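Side-chain contacts in beta-1,3-1,4-glucanase (PDB 5H4R), which hydrolyses mixed-linkage beta-1,3-1,4-glucans as a family 5 lichenase, and here holds cellotetraose in its glycan-binding pocket: residues Leu200-Pro205 with Val249-Phe254; Lys83-Thr88 with Gly373-Lys378. The protein carries 1 engineered substitution. All coordinates share one frame; numbering follows the deposited sequence.

Interaction 1 of 2, residues Leu200-Pro205 with Val249-Phe254; sequences LDMNNP and VLIDEF
Met202, in the loop that joins barrel strand 181-184 to helix 205-226, meets Ile251 and Glu253 in the turn that follows helix 247-250, so that two neighbouring excursions of a TIM barrel touch through a single methyl group. The thioether chain of Met202 is bent at chi2 (-57°) and again at chi3 (-71°), which curls CE toward the second turn. There the side chains of Met202 and Glu253 come from opposite directions, and Met202 CE sits over the carboxylate plane, 3.6 Å from Glu253 CD and only slightly farther from both oxygens and CG. Ile251 adds the apolar side of the contact, its CD1 standing 4.1 Å from Met202 CE. Asn203 N donates to Asp201 OD1 at 3.0 Å, arriving from above the carboxylate plane in an Asx turn, and Asn204 N closes a type I turn on Asp201 O at 2.9 Å. A second type I turn, from Ile251 to Phe254, is closed by Phe254 N on Ile251 O at 3.2 Å. Arg208 on helix 205-226 ties the two sides together, forming a salt bridge with Glu253 OE2 and donating to Met202 O, while Val211 packs against both Met202 and Glu253. With just 138 Å² buried between the segments, the direct contact is small, probably van der Waals attraction with some polarisation of the methyl by a carboxylate whose charge the arginine is likely to offset.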
ATOM      1  N   LEU A 200      10.347  14.975   7.629  1.00 14.83           N
ATOM      2  CA  LEU A 200      11.778  15.015   7.875  1.00 13.74           C
ATOM      3  C   LEU A 200      12.358  16.406   7.673  1.00 15.05           C
ATOM      4  O   LEU A 200      11.949  17.153   6.783  1.00 18.63           O
ATOM      5  CB  LEU A 200      12.516  14.055   6.948  1.00 13.43           C
ATOM      6  CG  LEU A 200      12.138  12.598   7.070  1.00 12.27           C
ATOM      7  CD1 LEU A 200      12.962  11.783   6.087  1.00 13.49           C
ATOM      8  CD2 LEU A 200      12.343  12.086   8.490  1.00 15.11           C
ATOM      9  N   ASP A 201      13.321  16.729   8.520  1.00 15.50           N
ATOM     10  CA  ASP A 201      14.270  17.806   8.303  1.00 16.81           C
ATOM     11  C   ASP A 201      15.591  17.148   7.916  1.00 16.95           C
ATOM     12  O   ASP A 201      16.269  16.566   8.765  1.00 17.97           O
ATOM     13  CB  ASP A 201      14.403  18.636   9.581  1.00 18.41           C
ATOM     14  CG  ASP A 201      15.420  19.746   9.476  1.00 26.53           C
ATOM     15  OD1 ASP A 201      16.117  19.854   8.453  1.00 22.12           O
ATOM     16  OD2 ASP A 201      15.542  20.517  10.453  1.00 30.80           O
ATOM     17  N   MET A 202      15.947  17.212   6.639  1.00 19.17           N
ATOM     18  CA  MET A 202      17.115  16.479   6.181  1.00 21.74           C
ATOM     19  C   MET A 202      18.425  17.159   6.563  1.00 24.30           C
ATOM     20  O   MET A 202      19.490  16.630   6.224  1.00 25.16           O
ATOM     21  CB  MET A 202      17.045  16.265   4.664  1.00 30.81           C
ATOM     22  CG  MET A 202      16.016  15.195   4.252  1.00 25.51           C
ATOM     23  SD  MET A 202      16.312  13.591   5.033  1.00 23.07           S
ATOM     24  CE  MET A 202      17.808  13.050   4.181  1.00 22.49           C
ATOM     25  N   ASN A 203      18.371  18.295   7.255  1.00 23.39           N
ATOM     26  CA  ASN A 203      19.545  18.853   7.919  1.00 29.66           C
ATOM     27  C   ASN A 203      19.771  18.257   9.304  1.00 27.42           C
ATOM     28  O   ASN A 203      20.833  18.483   9.894  1.00 30.79           O
ATOM     29  CB  ASN A 203      19.416  20.378   8.056  1.00 29.79           C
ATOM     30  CG  ASN A 203      19.429  21.094   6.725  1.00 33.53           C
ATOM     31  OD1 ASN A 203      20.111  20.688   5.784  1.00 45.50           O
ATOM     32  ND2 ASN A 203      18.665  22.172   6.640  1.00 53.54           N
ATOM     33  N   ASN A 204      18.817  17.528   9.829  1.00 20.25           N
ATOM     34  CA  ASN A 204      18.911  16.965  11.171  1.00 21.27           C
ATOM     35  C   ASN A 204      19.500  15.553  11.109  1.00 20.19           C
ATOM     36  O   ASN A 204      19.012  14.717  10.333  1.00 19.51           O
ATOM     37  CB  ASN A 204      17.540  16.938  11.828  1.00 22.04           C
ATOM     38  CG  ASN A 204      17.591  16.475  13.268  1.00 25.79           C
ATOM     39  OD1 ASN A 204      18.136  15.419  13.575  1.00 63.57           O
ATOM     40  ND2 ASN A 204      17.023  17.265  14.160  1.00 23.82           N
ATOM     41  N   PRO A 205      20.526  15.238  11.904  1.00 21.49           N
ATOM     42  CA  PRO A 205      21.138  13.897  11.814  1.00 18.14           C
ATOM     43  C   PRO A 205      20.202  12.748  12.167  1.00 21.45           C
ATOM     44  O   PRO A 205      20.407  11.629  11.683  1.00 20.03           O
ATOM     45  CB  PRO A 205      22.315  13.984  12.803  1.00 23.64           C
ATOM     46  CG  PRO A 205      22.018  15.152  13.671  1.00 34.70           C
ATOM     47  CD  PRO A 205      21.254  16.118  12.838  1.00 26.85           C
ATOM     48  N   VAL A 249      10.990   9.299  -1.335  1.00  9.49           N
ATOM     49  CA  VAL A 249      11.683   8.644  -2.435  1.00 10.02           C
ATOM     50  C   VAL A 249      12.188   9.652  -3.445  1.00 12.19           C
ATOM     51  O   VAL A 249      13.028   9.293  -4.289  1.00 11.75           O
ATOM     52  CB  VAL A 249      10.812   7.583  -3.144  1.00  8.14           C
ATOM     53  CG1 VAL A 249      10.593   6.383  -2.212  1.00 11.07           C
ATOM     54  CG2 VAL A 249       9.504   8.173  -3.617  1.00 10.10           C
ATOM     55  N   LEU A 250      11.735  10.912  -3.369  1.00  9.88           N
ATOM     56  CA  LEU A 250      12.183  11.947  -4.285  1.00 10.88           C
ATOM     57  C   LEU A 250      13.494  12.580  -3.837  1.00 10.22           C
ATOM     58  O   LEU A 250      14.239  13.089  -4.688  1.00 14.36           O
ATOM     59  CB  LEU A 250      11.086  13.005  -4.447  1.00 11.89           C
ATOM     60  CG  LEU A 250       9.843  12.506  -5.199  1.00 13.36           C
ATOM     61  CD1 LEU A 250       8.702  13.535  -5.075  1.00 13.96           C
ATOM     62  CD2 LEU A 250      10.137  12.200  -6.659  1.00 13.76           C
ATOM     63  N   ILE A 251      13.793  12.551  -2.533  1.00 10.88           N
ATOM     64  CA  ILE A 251      15.069  13.061  -2.052  1.00 10.51           C
ATOM     65  C   ILE A 251      16.222  12.280  -2.673  1.00 13.34           C
ATOM     66  O   ILE A 251      16.114  11.075  -2.963  1.00 13.17           O
ATOM     67  CB  ILE A 251      15.163  13.015  -0.515  1.00 11.02           C
ATOM     68  CG1 ILE A 251      14.916  11.606   0.006  1.00 12.98           C
ATOM     69  CG2 ILE A 251      14.201  14.046   0.121  1.00 14.68           C
ATOM     70  CD1 ILE A 251      15.124  11.451   1.537  1.00 15.12           C
ATOM     71  N   ASP A 252      17.358  12.972  -2.832  1.00 14.47           N
ATOM     72  CA  ASP A 252      18.554  12.355  -3.406  1.00 16.31           C
ATOM     73  C   ASP A 252      19.047  11.198  -2.549  1.00 17.54           C
ATOM     74  O   ASP A 252      19.675  10.262  -3.058  1.00 16.71           O
ATOM     75  CB  ASP A 252      19.670  13.392  -3.546  1.00 18.25           C
ATOM     76  CG  ASP A 252      19.363  14.454  -4.571  1.00 29.50           C
ATOM     77  OD1 ASP A 252      18.458  14.250  -5.415  1.00 23.09           O
ATOM     78  OD2 ASP A 252      20.062  15.486  -4.542  1.00 31.15           O
ATOM     79  N   GLU A 253      18.784  11.251  -1.243  1.00 14.27           N
ATOM     80  CA  GLU A 253      19.322  10.267  -0.323  1.00 15.82           C
ATOM     81  C   GLU A 253      18.630   8.910  -0.415  1.00 13.17           C
ATOM     82  O   GLU A 253      19.170   7.941   0.125  1.00 15.89           O
ATOM     83  CB  GLU A 253      19.233  10.792   1.113  1.00 16.13           C
ATOM     84  CG  GLU A 253      20.223  11.914   1.405  1.00 18.10           C
ATOM     85  CD  GLU A 253      19.694  13.302   1.080  1.00 29.38           C
ATOM     86  OE1 GLU A 253      18.620  13.431   0.456  1.00 18.57           O
ATOM     87  OE2 GLU A 253      20.378  14.278   1.448  1.00 27.16           O
ATOM     88  N   PHE A 254      17.473   8.822  -1.065  1.00 11.95           N
ATOM     89  CA  PHE A 254      16.803   7.542  -1.233  1.00 15.23           C
ATOM     90  C   PHE A 254      17.574   6.705  -2.244  1.00 10.89           C
ATOM     91  O   PHE A 254      18.014   7.210  -3.280  1.00 13.76           O
ATOM     92  CB  PHE A 254      15.361   7.737  -1.701  1.00 12.98           C
ATOM     93  CG  PHE A 254      14.668   6.449  -2.011  1.00  9.93           C
ATOM     94  CD1 PHE A 254      14.210   5.646  -0.994  1.00 10.38           C
ATOM     95  CD2 PHE A 254      14.501   6.029  -3.319  1.00 11.21           C
ATOM     96  CE1 PHE A 254      13.578   4.436  -1.267  1.00 12.27           C
ATOM     97  CE2 PHE A 254      13.899   4.810  -3.588  1.00 14.17           C
ATOM     98  CZ  PHE A 254      13.448   4.018  -2.576  1.00 13.03           C
TER

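Interaction 2 of 2, residues Lys83-Thr88 with Gly373-Lys378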
ATOM      1  N   LYS A  83     -13.719 -16.368  -0.042  1.00 13.45           N
ATOM      2  CA  LYS A  83     -13.504 -16.355  -1.488  1.00 13.67           C
ATOM      3  C   LYS A  83     -14.591 -15.550  -2.198  1.00 13.62           C
ATOM      4  O   LYS A  83     -14.304 -14.807  -3.145  1.00 14.03           O
ATOM      5  CB  LYS A  83     -13.420 -17.772  -2.061  1.00 20.69           C
ATOM      6  CG  LYS A  83     -12.826 -17.705  -3.487  1.00 24.12           C
ATOM      7  CD  LYS A  83     -12.710 -19.029  -4.180  1.00 55.01           C
ATOM      8  CE  LYS A  83     -12.217 -18.803  -5.603  1.00 39.64           C
ATOM      9  NZ  LYS A  83     -13.232 -18.136  -6.471  1.00 27.55           N
ATOM     10  N   GLN A  84     -15.842 -15.645  -1.732  1.00 14.61           N
ATOM     11  CA  GLN A  84     -16.903 -14.865  -2.362  1.00 15.01           C
ATOM     12  C   GLN A  84     -16.600 -13.372  -2.283  1.00 13.74           C
ATOM     13  O   GLN A  84     -16.884 -12.617  -3.215  1.00 15.37           O
ATOM     14  CB  GLN A  84     -18.255 -15.185  -1.707  1.00 19.96           C
ATOM     15  CG  GLN A  84     -19.441 -14.571  -2.416  1.00 38.14           C
ATOM     16  CD  GLN A  84     -20.780 -14.904  -1.753  1.00 52.93           C
ATOM     17  OE1 GLN A  84     -20.833 -15.564  -0.714  1.00 40.63           O
ATOM     18  NE2 GLN A  84     -21.868 -14.446  -2.363  1.00 55.23           N
ATOM     19  N   MET A  85     -16.030 -12.930  -1.177  1.00 12.27           N
ATOM     20  CA  MET A  85     -15.688 -11.520  -1.040  1.00 11.12           C
ATOM     21  C   MET A  85     -14.654 -11.102  -2.074  1.00 12.37           C
ATOM     22  O   MET A  85     -14.798 -10.071  -2.736  1.00 12.50           O
ATOM     23  CB  MET A  85     -15.171 -11.282   0.371  1.00 16.40           C
ATOM     24  CG  MET A  85     -14.855  -9.851   0.696  1.00 18.31           C
ATOM     25  SD  MET A  85     -14.122  -9.754   2.341  1.00 17.41           S
ATOM     26  CE  MET A  85     -15.326 -10.577   3.298  1.00 10.13           C
ATOM     27  N   ILE A  86     -13.594 -11.895  -2.232  1.00 10.02           N
ATOM     28  CA  ILE A  86     -12.579 -11.548  -3.219  1.00 10.47           C
ATOM     29  C   ILE A  86     -13.154 -11.641  -4.630  1.00 12.04           C
ATOM     30  O   ILE A  86     -12.829 -10.824  -5.498  1.00 10.71           O
ATOM     31  CB  ILE A  86     -11.342 -12.438  -3.029  1.00 12.84           C
ATOM     32  CG1 ILE A  86     -10.839 -12.351  -1.574  1.00 11.68           C
ATOM     33  CG2 ILE A  86     -10.247 -12.070  -4.030  1.00 14.43           C
ATOM     34  CD1 ILE A  86     -10.651 -10.944  -1.079  1.00 12.34           C
ATOM     35  N   ASP A  87     -14.013 -12.633  -4.884  1.00 13.27           N
ATOM     36  CA  ASP A  87     -14.723 -12.714  -6.165  1.00 13.09           C
ATOM     37  C   ASP A  87     -15.476 -11.425  -6.464  1.00 12.74           C
ATOM     38  O   ASP A  87     -15.506 -10.957  -7.609  1.00 13.91           O
ATOM     39  CB  ASP A  87     -15.742 -13.844  -6.157  1.00 14.30           C
ATOM     40  CG  ASP A  87     -15.139 -15.241  -6.099  1.00 18.66           C
ATOM     41  OD1 ASP A  87     -13.915 -15.444  -6.273  1.00 16.43           O
ATOM     42  OD2 ASP A  87     -15.958 -16.163  -5.885  1.00 18.18           O
ATOM     43  N   THR A  88     -16.135 -10.872  -5.444  1.00 12.46           N
ATOM     44  CA  THR A  88     -16.899  -9.640  -5.597  1.00 14.46           C
ATOM     45  C   THR A  88     -15.997  -8.466  -5.971  1.00 11.99           C
ATOM     46  O   THR A  88     -16.340  -7.667  -6.847  1.00 12.66           O
ATOM     47  CB  THR A  88     -17.661  -9.371  -4.298  1.00 13.64           C
ATOM     48  OG1 THR A  88     -18.621 -10.420  -4.094  1.00 15.12           O
ATOM     49  CG2 THR A  88     -18.405  -8.042  -4.354  1.00 14.15           C
ATOM     50  N   GLY A 373     -14.560   2.831   3.752  1.00  8.64           N
ATOM     51  CA  GLY A 373     -15.130   1.631   3.184  1.00  7.91           C
ATOM     52  C   GLY A 373     -15.851   1.896   1.878  1.00  7.74           C
ATOM     53  O   GLY A 373     -16.486   2.946   1.687  1.00  8.14           O
ATOM     54  N   LEU A 374     -15.764   0.900   0.981  1.00  9.90           N
ATOM     55  CA  LEU A 374     -16.553   0.833  -0.246  1.00 10.09           C
ATOM     56  C   LEU A 374     -17.438  -0.402  -0.291  1.00  8.59           C
ATOM     57  O   LEU A 374     -18.644  -0.285  -0.549  1.00  9.58           O
ATOM     58  CB  LEU A 374     -15.627   0.849  -1.479  1.00 11.03           C
ATOM     59  CG  LEU A 374     -14.708   2.061  -1.595  1.00  9.16           C
ATOM     60  CD1 LEU A 374     -13.819   1.914  -2.816  1.00 11.95           C
ATOM     61  CD2 LEU A 374     -15.462   3.389  -1.656  1.00 10.24           C
ATOM     62  N   LEU A 375     -16.870  -1.564  -0.017  1.00  9.20           N
ATOM     63  CA  LEU A 375     -17.592  -2.823   0.003  1.00 12.82           C
ATOM     64  C   LEU A 375     -18.079  -3.111   1.424  1.00 10.30           C
ATOM     65  O   LEU A 375     -17.268  -3.188   2.354  1.00 10.85           O
ATOM     66  CB  LEU A 375     -16.671  -3.942  -0.484  1.00 10.30           C
ATOM     67  CG  LEU A 375     -17.337  -5.319  -0.500  1.00 11.54           C
ATOM     68  CD1 LEU A 375     -18.497  -5.406  -1.484  1.00 10.08           C
ATOM     69  CD2 LEU A 375     -16.260  -6.367  -0.812  1.00 13.30           C
ATOM     70  N   ASP A 376     -19.395  -3.282   1.596  1.00  9.43           N
ATOM     71  CA  ASP A 376     -19.918  -3.782   2.873  1.00 10.06           C
ATOM     72  C   ASP A 376     -19.652  -5.283   2.910  1.00 11.47           C
ATOM     73  O   ASP A 376     -20.332  -6.071   2.252  1.00 11.28           O
ATOM     74  CB  ASP A 376     -21.403  -3.481   3.031  1.00 11.09           C
ATOM     75  CG  ASP A 376     -21.946  -3.935   4.384  1.00 15.79           C
ATOM     76  OD1 ASP A 376     -21.347  -3.572   5.423  1.00 19.25           O
ATOM     77  OD2 ASP A 376     -22.949  -4.666   4.425  1.00 21.90           O
ATOM     78  N   ARG A 377     -18.642  -5.693   3.673  1.00 10.88           N
ATOM     79  CA  ARG A 377     -18.200  -7.082   3.591  1.00 11.61           C
ATOM     80  C   ARG A 377     -19.263  -8.065   4.077  1.00 13.22           C
ATOM     81  O   ARG A 377     -19.321  -9.198   3.583  1.00 15.79           O
ATOM     82  CB  ARG A 377     -16.894  -7.251   4.355  1.00 11.76           C
ATOM     83  CG  ARG A 377     -15.763  -6.522   3.695  1.00 13.04           C
ATOM     84  CD  ARG A 377     -14.459  -6.806   4.391  1.00 11.20           C
ATOM     85  NE  ARG A 377     -13.488  -5.760   4.088  1.00 10.15           N
ATOM     86  CZ  ARG A 377     -12.275  -5.710   4.635  1.00 10.57           C
ATOM     87  NH1 ARG A 377     -11.883  -6.651   5.468  1.00 11.95           N
ATOM     88  NH2 ARG A 377     -11.460  -4.704   4.338  1.00  9.91           N
ATOM     89  N   LYS A 378     -20.114  -7.672   5.036  1.00 14.06           N
ATOM     90  CA  LYS A 378     -21.090  -8.609   5.579  1.00 15.91           C
ATOM     91  C   LYS A 378     -22.156  -8.984   4.545  1.00 16.32           C
ATOM     92  O   LYS A 378     -22.664 -10.115   4.562  1.00 17.86           O
ATOM     93  CB  LYS A 378     -21.734  -8.009   6.832  1.00 17.17           C
ATOM     94  CG  LYS A 378     -22.653  -8.954   7.599  1.00 25.98           C
ATOM     95  CD  LYS A 378     -23.004  -8.364   8.964  1.00 46.74           C
ATOM     96  CE  LYS A 378     -23.586  -9.404   9.929  1.00 50.31           C
ATOM     97  NZ  LYS A 378     -25.060  -9.526   9.808  1.00 47.91           N
TER
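NH2 of Arg377 is held by Gly54 O, with a weak bond to Asp361 O, while NH1 of the same guanidinium donates to Thr56 OG1. These bonds fix the far end of a buried side chain whose aliphatic shaft, extended from CG to NE, is left to pack against Met85 of helix 83-91. Sulfur and terminal methyl share the touching; the sulfur comes closest, Met85 SD lying 3.6 Å from Arg377 CD. Beyond it the chain bends at chi3 (-54°), which sets Met85 CE beside the root of the arginine, 3.8 Å from Arg377 CB. Nearer the helix, Met85 CG rests 4.0 Å from Leu375 CD2. The other branch of that leucine is used one helical turn on, where Thr88 CG2 comes within 3.9 Å of Leu375 CD1. Cutting Met85 back to an alanine is likely to open a gap beside Leu375 CD2 and strip the methylene shaft of Arg377 of its cover from the helix. Trp382, on the strand paired with 375-376, also touches both Thr88 and Leu375. All this closes a TIM barrel: the helix between strands 50-53 and 96-99 packs on the segment after the eighth strand, 356-361, while Arg377 bonds to Gly54 and Thr56 just past the first strand and weakly to Asp361 at the end of the last, and as a second-shell residue probably helps to place Asn55 of the glycan pocket.

The two contacts lie on opposite sides of the chain's centre, their centres 40 Å apart and their nearest atoms about 24 Å apart, so they do not touch. Along the sequence they are nested: residues 83-88 come first, then 200-205 and 249-254, and finally 373-378, so that interaction 1 falls inside the long loop closed by interaction 2. What they share is the eight-stranded parallel barrel. Interaction 1 joins connections that leave its fourth and fifth strands, near the surface, whereas interaction 2 is buried and bridges the first and last parts of the circle. Together they illustrate how one barrel joins adjacent connections and, far apart in sequence, helix 83-91 to the segment after the last strand.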